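Local coordinates for protein beta-N-acetylhexosaminidase (Bacteroides fragilis, PDB 4PYS) that probably removes terminal N-acetylhexosamine residues from glycans or glycoconjugates by hydrolysis, as a glycoside hydrolase of family 20, at residues F135-D138 with Y143-V146; S147-Y152 with F164-T169; Y152-S157 with I210-D215. All blocks are in the same frame, centred on the assembly; numbering follows the deposited sequence.

Interaction 1: F135-D138 with Y143-V146; sequences FMLD and YQKV
Strand 135-138 and segment 143-146, which runs without regular structure into a helix, approach only loosely along their backbones, where the nearest CA atoms, those of Asp138 and Tyr143, are 8.5 Å apart, and the side chain of Gln144 crosses the interval. Its NE2 donates to the backbone O of Asp138 at 3.1 Å in a nearly straight bond, with 169° at the hydrogen. That oxygen lies close to the plane of the Gln144 amide, whereas the donor stands above the Asp138 carbonyl plane. The bend of the Gln144 chain at chi2 (89°) turns the amide toward the strand end. The connection illustrates how a (beta/alpha)8 barrel, the fold of family 20 catalytic domains, passes from the C-terminal end of a strand to the following helix: Asp138 closes strand 132-138, and Lys145 is the N-cap of helix 146-158. Leu137 meets Gln144 from the opposite direction, its CD2 3.6 Å from Gln144 OE1, an apolar methyl against a polar oxygen whose hydrogen-bond partner is Ser139 OG. Asp138 O also accepts from Thr437 OG1, so two donors grip one buried carbonyl. The Asp138 carboxylate is engaged within the connection, by Gly140 N and in a salt bridge with Arg141.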
loop_
_atom_site.group_PDB
_atom_site.type_symbol
_atom_site.label_atom_id
_atom_site.label_comp_id
_atom_site.label_asym_id
_atom_site.label_seq_id
_atom_site.Cartn_x
_atom_site.Cartn_y
_atom_site.Cartn_z
ATOM N N PHE A 135 -1.835 -0.029 -0.881
ATOM C CA PHE A 135 -1.721 1.226 -1.613
ATOM C C PHE A 135 -0.257 1.614 -1.549
ATOM O O PHE A 135 0.347 1.552 -0.480
ATOM C CB PHE A 135 -2.540 2.329 -0.948
ATOM C CG PHE A 135 -2.291 3.693 -1.534
ATOM C CD1 PHE A 135 -2.728 3.990 -2.816
ATOM C CD2 PHE A 135 -1.613 4.669 -0.812
ATOM C CE1 PHE A 135 -2.517 5.249 -3.376
ATOM C CE2 PHE A 135 -1.386 5.942 -1.371
ATOM C CZ PHE A 135 -1.832 6.221 -2.653
HETATM N N MSE A 136 0.306 1.993 -2.692
HETATM C CA MSE A 136 1.698 2.438 -2.758
HETATM C C MSE A 136 1.803 3.928 -3.040
HETATM O O MSE A 136 1.120 4.448 -3.927
HETATM C CB MSE A 136 2.437 1.705 -3.877
HETATM C CG MSE A 136 3.949 1.984 -3.849
HETATM SE SE MSE A 136 4.762 1.909 -5.609
HETATM C CE MSE A 136 4.314 3.701 -6.189
ATOM N N LEU A 137 2.674 4.620 -2.304
ATOM C CA LEU A 137 2.951 6.029 -2.594
ATOM C C LEU A 137 4.415 6.172 -2.962
ATOM O O LEU A 137 5.285 5.612 -2.288
ATOM C CB LEU A 137 2.619 6.919 -1.387
ATOM C CG LEU A 137 2.841 8.424 -1.603
ATOM C CD1 LEU A 137 1.967 8.957 -2.726
ATOM C CD2 LEU A 137 2.574 9.180 -0.315
ATOM N N ASP A 138 4.667 6.901 -4.043
ATOM C CA ASP A 138 6.015 7.183 -4.527
ATOM C C ASP A 138 6.557 8.381 -3.760
ATOM O O ASP A 138 6.233 9.531 -4.077
ATOM C CB ASP A 138 5.941 7.487 -6.029
ATOM C CG ASP A 138 7.283 7.825 -6.659
ATOM O OD1 ASP A 138 8.345 7.879 -5.980
ATOM O OD2 ASP A 138 7.261 8.054 -7.883
ATOM N N TYR A 143 9.012 14.318 -2.274
ATOM C CA TYR A 143 8.941 14.203 -0.820
ATOM C C TYR A 143 7.573 14.678 -0.346
ATOM O O TYR A 143 7.127 15.757 -0.738
ATOM C CB TYR A 143 10.060 15.048 -0.171
ATOM C CG TYR A 143 9.904 15.214 1.326
ATOM C CD1 TYR A 143 10.310 14.211 2.210
ATOM C CD2 TYR A 143 9.338 16.367 1.856
ATOM C CE1 TYR A 143 10.154 14.363 3.585
ATOM C CE2 TYR A 143 9.177 16.528 3.215
ATOM C CZ TYR A 143 9.584 15.526 4.077
ATOM O OH TYR A 143 9.413 15.700 5.435
ATOM N N GLN A 144 6.895 13.860 0.460
ATOM C CA GLN A 144 5.674 14.301 1.127
ATOM C C GLN A 144 5.944 14.426 2.616
ATOM O O GLN A 144 6.622 13.567 3.202
ATOM C CB GLN A 144 4.536 13.304 0.896
ATOM C CG GLN A 144 4.203 13.076 -0.575
ATOM C CD GLN A 144 5.015 11.964 -1.175
ATOM O OE1 GLN A 144 5.619 11.169 -0.454
ATOM N NE2 GLN A 144 5.021 11.881 -2.501
ATOM N N LYS A 145 5.403 15.465 3.246
ATOM C CA LYS A 145 5.623 15.618 4.684
ATOM C C LYS A 145 5.015 14.476 5.484
ATOM O O LYS A 145 4.142 13.753 4.996
ATOM C CB LYS A 145 5.177 16.983 5.215
ATOM C CG LYS A 145 3.913 17.553 4.646
ATOM C CD LYS A 145 3.921 19.061 4.885
ATOM C CE LYS A 145 2.775 19.758 4.178
ATOM N NZ LYS A 145 1.497 19.650 4.932
ATOM N N VAL A 146 5.503 14.299 6.705
ATOM C CA VAL A 146 5.059 13.181 7.535
ATOM C C VAL A 146 3.541 13.166 7.710
ATOM O O VAL A 146 2.923 12.101 7.646
ATOM C CB VAL A 146 5.762 13.200 8.909
ATOM C CG1 VAL A 146 5.122 12.214 9.858
ATOM C CG2 VAL A 146 7.236 12.885 8.739
#

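Interaction 2: S147-Y152 with F164-T169; sequences STIKKY and FHWHLT
Ile149 reaches Trp166 and Phe164 by dividing its branches: chi1 of -58° sets CG2 anti to the backbone N and CG1 anti to the carbonyl carbon, and chi2 of -66° then turns CD1 toward the indole, while Phe164 extends its ring from the strand toward the helix. CD1 of Ile149 approaches NE1 of Trp166 to 3.6 Å and CE2 of the same indole to 4.0 Å. The other branch, CG2, lies over one indole face, offset toward the rim, and comes within 4.1 Å of Phe164 CE2. Leu168 CD2 covers the opposite indole face over its centre, which leaves Trp166 between two aliphatic groups. The contact is a worked case of beta-alpha-beta packing: helix 146-158 returns across the sheet after strand 132-138, and its short segment runs at 146° to strand 164-167, with the axes 10.7 Å apart. One turn further along the helix, Tyr152 CB meets Phe164 CE1 obliquely at 4.2 Å, whereas the phenol leads away from the strand and its OH is hydrogen-bonded to Asp447. Although Ile149 packs beside the indole nitrogen, the polar requirement of Trp166 NE1 is met by Ser139 OG. Ile209 of helix 203-214 touches both Ile149 and Trp166.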
loop_
_atom_site.group_PDB
_atom_site.type_symbol
_atom_site.label_atom_id
_atom_site.label_comp_id
_atom_site.label_asym_id
_atom_site.label_seq_id
_atom_site.Cartn_x
_atom_site.Cartn_y
_atom_site.Cartn_z
ATOM N N SER A 147 2.935 14.336 7.905
ATOM C CA SER A 147 1.476 14.379 8.083
ATOM C C SER A 147 0.737 13.887 6.838
ATOM O O SER A 147 -0.378 13.372 6.928
ATOM C CB SER A 147 1.009 15.785 8.473
ATOM O OG SER A 147 1.361 16.737 7.489
ATOM N N THR A 148 1.364 14.043 5.674
ATOM C CA THR A 148 0.777 13.577 4.417
ATOM C C THR A 148 0.946 12.073 4.243
ATOM O O THR A 148 0.032 11.392 3.772
ATOM C CB THR A 148 1.342 14.350 3.209
ATOM O OG1 THR A 148 0.996 15.741 3.333
ATOM C CG2 THR A 148 0.783 13.809 1.895
ATOM N N ILE A 149 2.102 11.540 4.633
ATOM C CA ILE A 149 2.251 10.088 4.683
ATOM C C ILE A 149 1.170 9.501 5.597
ATOM O O ILE A 149 0.503 8.521 5.246
ATOM C CB ILE A 149 3.642 9.675 5.198
ATOM C CG1 ILE A 149 4.753 10.266 4.314
ATOM C CG2 ILE A 149 3.747 8.143 5.279
ATOM C CD1 ILE A 149 4.749 9.706 2.888
ATOM N N LYS A 150 0.967 10.114 6.762
ATOM C CA LYS A 150 -0.073 9.634 7.684
ATOM C C LYS A 150 -1.464 9.683 7.061
ATOM O O LYS A 150 -2.265 8.773 7.264
ATOM C CB LYS A 150 -0.061 10.451 8.984
ATOM C CG LYS A 150 1.131 10.143 9.885
ATOM C CD LYS A 150 1.095 11.008 11.124
ATOM C CE LYS A 150 2.242 10.674 12.057
ATOM N NZ LYS A 150 2.207 11.557 13.256
ATOM N N LYS A 151 -1.742 10.733 6.296
ATOM C CA LYS A 151 -3.045 10.884 5.642
ATOM C C LYS A 151 -3.365 9.700 4.742
ATOM O O LYS A 151 -4.504 9.222 4.707
ATOM C CB LYS A 151 -3.075 12.179 4.821
ATOM C CG LYS A 151 -4.261 12.278 3.839
ATOM C CD LYS A 151 -4.320 13.653 3.174
ATOM C CE LYS A 151 -5.479 13.736 2.147
ATOM N NZ LYS A 151 -5.561 15.109 1.532
ATOM N N TYR A 152 -2.364 9.208 4.021
ATOM C CA TYR A 152 -2.623 8.098 3.101
ATOM C C TYR A 152 -2.590 6.737 3.775
ATOM O O TYR A 152 -3.253 5.793 3.323
ATOM C CB TYR A 152 -1.718 8.203 1.861
ATOM C CG TYR A 152 -2.119 9.435 1.104
ATOM C CD1 TYR A 152 -3.352 9.497 0.462
ATOM C CD2 TYR A 152 -1.314 10.561 1.090
ATOM C CE1 TYR A 152 -3.760 10.644 -0.198
ATOM C CE2 TYR A 152 -1.710 11.709 0.420
ATOM C CZ TYR A 152 -2.925 11.745 -0.215
ATOM O OH TYR A 152 -3.311 12.899 -0.857
ATOM N N PHE A 164 0.625 -0.583 3.454
ATOM C CA PHE A 164 0.999 0.666 2.811
ATOM C C PHE A 164 2.396 0.428 2.267
ATOM O O PHE A 164 3.340 0.190 3.029
ATOM C CB PHE A 164 1.002 1.819 3.818
ATOM C CG PHE A 164 1.517 3.129 3.255
ATOM C CD1 PHE A 164 0.714 3.912 2.429
ATOM C CD2 PHE A 164 2.793 3.581 3.571
ATOM C CE1 PHE A 164 1.184 5.127 1.914
ATOM C CE2 PHE A 164 3.284 4.790 3.055
ATOM C CZ PHE A 164 2.477 5.564 2.230
ATOM N N HIS A 165 2.518 0.467 0.946
ATOM C CA HIS A 165 3.785 0.184 0.266
ATOM C C HIS A 165 4.480 1.526 0.067
ATOM O O HIS A 165 3.960 2.403 -0.619
ATOM C CB HIS A 165 3.422 -0.509 -1.058
ATOM C CG HIS A 165 4.561 -0.737 -1.997
ATOM N ND1 HIS A 165 4.380 -1.326 -3.231
ATOM C CD2 HIS A 165 5.884 -0.455 -1.909
ATOM C CE1 HIS A 165 5.535 -1.388 -3.867
ATOM N NE2 HIS A 165 6.468 -0.871 -3.082
ATOM N N TRP A 166 5.634 1.705 0.709
ATOM C CA TRP A 166 6.286 3.010 0.755
ATOM C C TRP A 166 7.519 2.982 -0.152
ATOM O O TRP A 166 8.535 2.387 0.193
ATOM C CB TRP A 166 6.699 3.327 2.202
ATOM C CG TRP A 166 6.907 4.789 2.497
ATOM C CD1 TRP A 166 6.714 5.841 1.646
ATOM C CD2 TRP A 166 7.345 5.351 3.743
ATOM N NE1 TRP A 166 7.014 7.030 2.293
ATOM C CE2 TRP A 166 7.398 6.752 3.579
ATOM C CE3 TRP A 166 7.705 4.803 4.978
ATOM C CZ2 TRP A 166 7.809 7.617 4.608
ATOM C CZ3 TRP A 166 8.101 5.659 6.004
ATOM C CH2 TRP A 166 8.159 7.051 5.807
ATOM N N HIS A 167 7.401 3.600 -1.324
ATOM C CA HIS A 167 8.454 3.584 -2.331
ATOM C C HIS A 167 9.403 4.710 -1.950
ATOM O O HIS A 167 9.139 5.876 -2.245
ATOM C CB HIS A 167 7.830 3.806 -3.720
ATOM C CG HIS A 167 8.797 3.680 -4.862
ATOM N ND1 HIS A 167 9.098 2.474 -5.459
ATOM C CD2 HIS A 167 9.508 4.618 -5.533
ATOM C CE1 HIS A 167 9.971 2.670 -6.433
ATOM N NE2 HIS A 167 10.237 3.964 -6.498
ATOM N N LEU A 168 10.499 4.352 -1.282
ATOM C CA LEU A 168 11.354 5.303 -0.577
ATOM C C LEU A 168 12.616 5.712 -1.316
ATOM O O LEU A 168 13.285 6.661 -0.910
ATOM C CB LEU A 168 11.783 4.708 0.773
ATOM C CG LEU A 168 10.707 4.721 1.848
ATOM C CD1 LEU A 168 10.981 3.614 2.872
ATOM C CD2 LEU A 168 10.693 6.075 2.520
ATOM N N THR A 169 12.978 4.988 -2.372
ATOM C CA THR A 169 14.237 5.276 -3.052
ATOM C C THR A 169 14.019 5.308 -4.545
ATOM O O THR A 169 13.280 4.491 -5.092
ATOM C CB THR A 169 15.322 4.223 -2.745
ATOM O OG1 THR A 169 14.980 2.988 -3.390
ATOM C CG2 THR A 169 15.448 4.004 -1.235
#

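Interaction 3: Y152-S157 with I210-D215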
loop_
_atom_site.group_PDB
_atom_site.type_symbol
_atom_site.label_atom_id
_atom_site.label_comp_id
_atom_site.label_asym_id
_atom_site.label_seq_id
_atom_site.Cartn_x
_atom_site.Cartn_y
_atom_site.Cartn_z
ATOM N N TYR A 152 -2.364 9.208 4.021
ATOM C CA TYR A 152 -2.623 8.098 3.101
ATOM C C TYR A 152 -2.590 6.737 3.775
ATOM O O TYR A 152 -3.253 5.793 3.323
ATOM C CB TYR A 152 -1.718 8.203 1.861
ATOM C CG TYR A 152 -2.119 9.435 1.104
ATOM C CD1 TYR A 152 -3.352 9.497 0.462
ATOM C CD2 TYR A 152 -1.314 10.561 1.090
ATOM C CE1 TYR A 152 -3.760 10.644 -0.198
ATOM C CE2 TYR A 152 -1.710 11.709 0.420
ATOM C CZ TYR A 152 -2.925 11.745 -0.215
ATOM O OH TYR A 152 -3.311 12.899 -0.857
ATOM N N ILE A 153 -1.856 6.632 4.878
ATOM C CA ILE A 153 -1.958 5.439 5.718
ATOM C C ILE A 153 -3.361 5.385 6.331
ATOM O O ILE A 153 -4.017 4.334 6.353
ATOM C CB ILE A 153 -0.900 5.483 6.822
ATOM C CG1 ILE A 153 0.479 5.220 6.210
ATOM C CG2 ILE A 153 -1.237 4.473 7.946
ATOM C CD1 ILE A 153 1.656 5.416 7.178
ATOM N N ASP A 154 -3.830 6.531 6.813
ATOM C CA ASP A 154 -5.180 6.614 7.366
ATOM C C ASP A 154 -6.213 6.265 6.296
ATOM O O ASP A 154 -7.200 5.568 6.573
ATOM C CB ASP A 154 -5.417 8.027 7.912
ATOM C CG ASP A 154 -6.555 8.096 8.909
ATOM O OD1 ASP A 154 -6.647 7.209 9.792
ATOM O OD2 ASP A 154 -7.360 9.049 8.810
HETATM N N MSE A 155 -5.988 6.730 5.068
HETATM C CA MSE A 155 -6.889 6.389 3.960
HETATM C C MSE A 155 -6.923 4.884 3.728
HETATM O O MSE A 155 -7.993 4.285 3.548
HETATM C CB MSE A 155 -6.449 7.086 2.670
HETATM C CG MSE A 155 -7.278 6.641 1.474
HETATM SE SE MSE A 155 -6.372 7.004 -0.209
HETATM C CE MSE A 155 -5.018 5.619 -0.068
ATOM N N ALA A 156 -5.756 4.265 3.737
ATOM C CA ALA A 156 -5.671 2.833 3.462
ATOM C C ALA A 156 -6.501 2.076 4.488
ATOM O O ALA A 156 -7.273 1.190 4.142
ATOM C CB ALA A 156 -4.206 2.383 3.499
ATOM N N SER A 157 -6.364 2.454 5.752
ATOM C CA SER A 157 -7.127 1.808 6.829
ATOM C C SER A 157 -8.618 2.052 6.663
ATOM O O SER A 157 -9.435 1.143 6.848
ATOM C CB SER A 157 -6.680 2.355 8.184
ATOM O OG SER A 157 -7.301 1.630 9.241
ATOM N N ILE A 210 5.495 4.056 11.693
ATOM C CA ILE A 210 5.195 2.650 11.960
ATOM C C ILE A 210 4.176 2.498 13.088
ATOM O O ILE A 210 3.280 1.658 13.010
ATOM C CB ILE A 210 6.478 1.862 12.329
ATOM C CG1 ILE A 210 7.406 1.796 11.124
ATOM C CG2 ILE A 210 6.131 0.447 12.802
ATOM C CD1 ILE A 210 6.830 0.995 9.994
ATOM N N GLY A 211 4.320 3.306 14.137
ATOM C CA GLY A 211 3.402 3.247 15.262
ATOM C C GLY A 211 2.019 3.717 14.853
ATOM O O GLY A 211 1.008 3.107 15.215
ATOM N N TYR A 212 1.969 4.798 14.085
ATOM C CA TYR A 212 0.698 5.337 13.584
ATOM C C TYR A 212 -0.035 4.306 12.737
ATOM O O TYR A 212 -1.251 4.097 12.863
ATOM C CB TYR A 212 0.981 6.596 12.761
ATOM C CG TYR A 212 -0.244 7.293 12.203
ATOM C CD1 TYR A 212 -0.939 8.222 12.965
ATOM C CD2 TYR A 212 -0.692 7.035 10.906
ATOM C CE1 TYR A 212 -2.062 8.870 12.461
ATOM C CE2 TYR A 212 -1.823 7.690 10.389
ATOM C CZ TYR A 212 -2.489 8.603 11.176
ATOM O OH TYR A 212 -3.601 9.253 10.681
ATOM N N ALA A 213 0.717 3.646 11.869
ATOM C CA ALA A 213 0.139 2.638 10.993
ATOM C C ALA A 213 -0.377 1.449 11.798
ATOM O O ALA A 213 -1.472 0.961 11.548
ATOM C CB ALA A 213 1.165 2.188 9.967
ATOM N N ALA A 214 0.416 0.987 12.761
ATOM C CA ALA A 214 0.029 -0.165 13.576
ATOM C C ALA A 214 -1.295 0.082 14.297
ATOM O O ALA A 214 -2.117 -0.828 14.417
ATOM C CB ALA A 214 1.132 -0.512 14.577
ATOM N N ASP A 215 -1.504 1.318 14.756
ATOM C CA ASP A 215 -2.736 1.681 15.456
ATOM C C ASP A 215 -3.955 1.582 14.559
ATOM O O ASP A 215 -5.088 1.555 15.042
ATOM C CB ASP A 215 -2.646 3.100 16.022
ATOM C CG ASP A 215 -1.764 3.181 17.240
ATOM O OD1 ASP A 215 -1.583 2.135 17.899
ATOM O OD2 ASP A 215 -1.258 4.285 17.536
#
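Two neighbouring helices on the outside of the catalytic barrel meet here, helix 146-158 and helix 203-214, and they illustrate how neighbouring helices pack side by side in the outer layer of a beta/alpha barrel. Ile153 supplies the apolar centre. Its CG2 lies 3.8 Å from Ala213 CA and 3.9 Å from Ala213 CB, where the small alanine side chain probably lets the methyl come close to the backbone. The same methyl reaches the edge of the Tyr212 ring, near the ring plane, Ile153 CG2 lying 4.0 Å from Tyr212 CD2. With CG2 anti to the backbone N (chi1 -73°), Ile153 directs this branch toward the partner helix. The helices run almost parallel, their short segments 19° apart in direction and their axes separated by 10.1 Å, as expected of successive helices in such a barrel, where every crossover has the same sense. Beside the apolar pair, Tyr212 extends across to Asp154, placing its OH 3.5 Å from Asp154 CB. The hydroxyl also lies 3.6 Å from Asp154 CG, but this is packing against the base of the carboxylate and not a hydrogen bond; the carboxylate and ring planes are 59° apart. The acid is taken up elsewhere: its OD1 forms a salt bridge with Arg216, just beyond the second segment, and its OD2 another with Lys49. Two cationic partners would probably stabilise the charged form of this buried carboxylate. Arg216 also makes a cation-pi contact with Tyr212, whose backbone O accepts from Arg216 NE, linking the aromatic and acidic sides of the interface through one guanidinium group.

In the fold
All three contacts are largely buried and belong to one sector of the barrel: a strand-to-helix connection, a helix-on-sheet contact and a helix-helix contact. Interactions 1 and 2 have centres about 3 Å apart and share the sheet directly, since strands 132-138 and 163-170 are parallel neighbours bonded through Phe135, Leu137 and His165. Interaction 2 turns the inner side of helix 146-158 to the sheet, interaction 3 its flank to the next helix; their ranges overlap at Tyr152, which packs on the sheet in interaction 2 but does not touch segment 210-215. Chemistry follows position: a side-chain-to-backbone hydrogen bond, then aliphatic-on-aromatic packing, then apolar packing bordered by charged groups beside the partly exposed Tyr212.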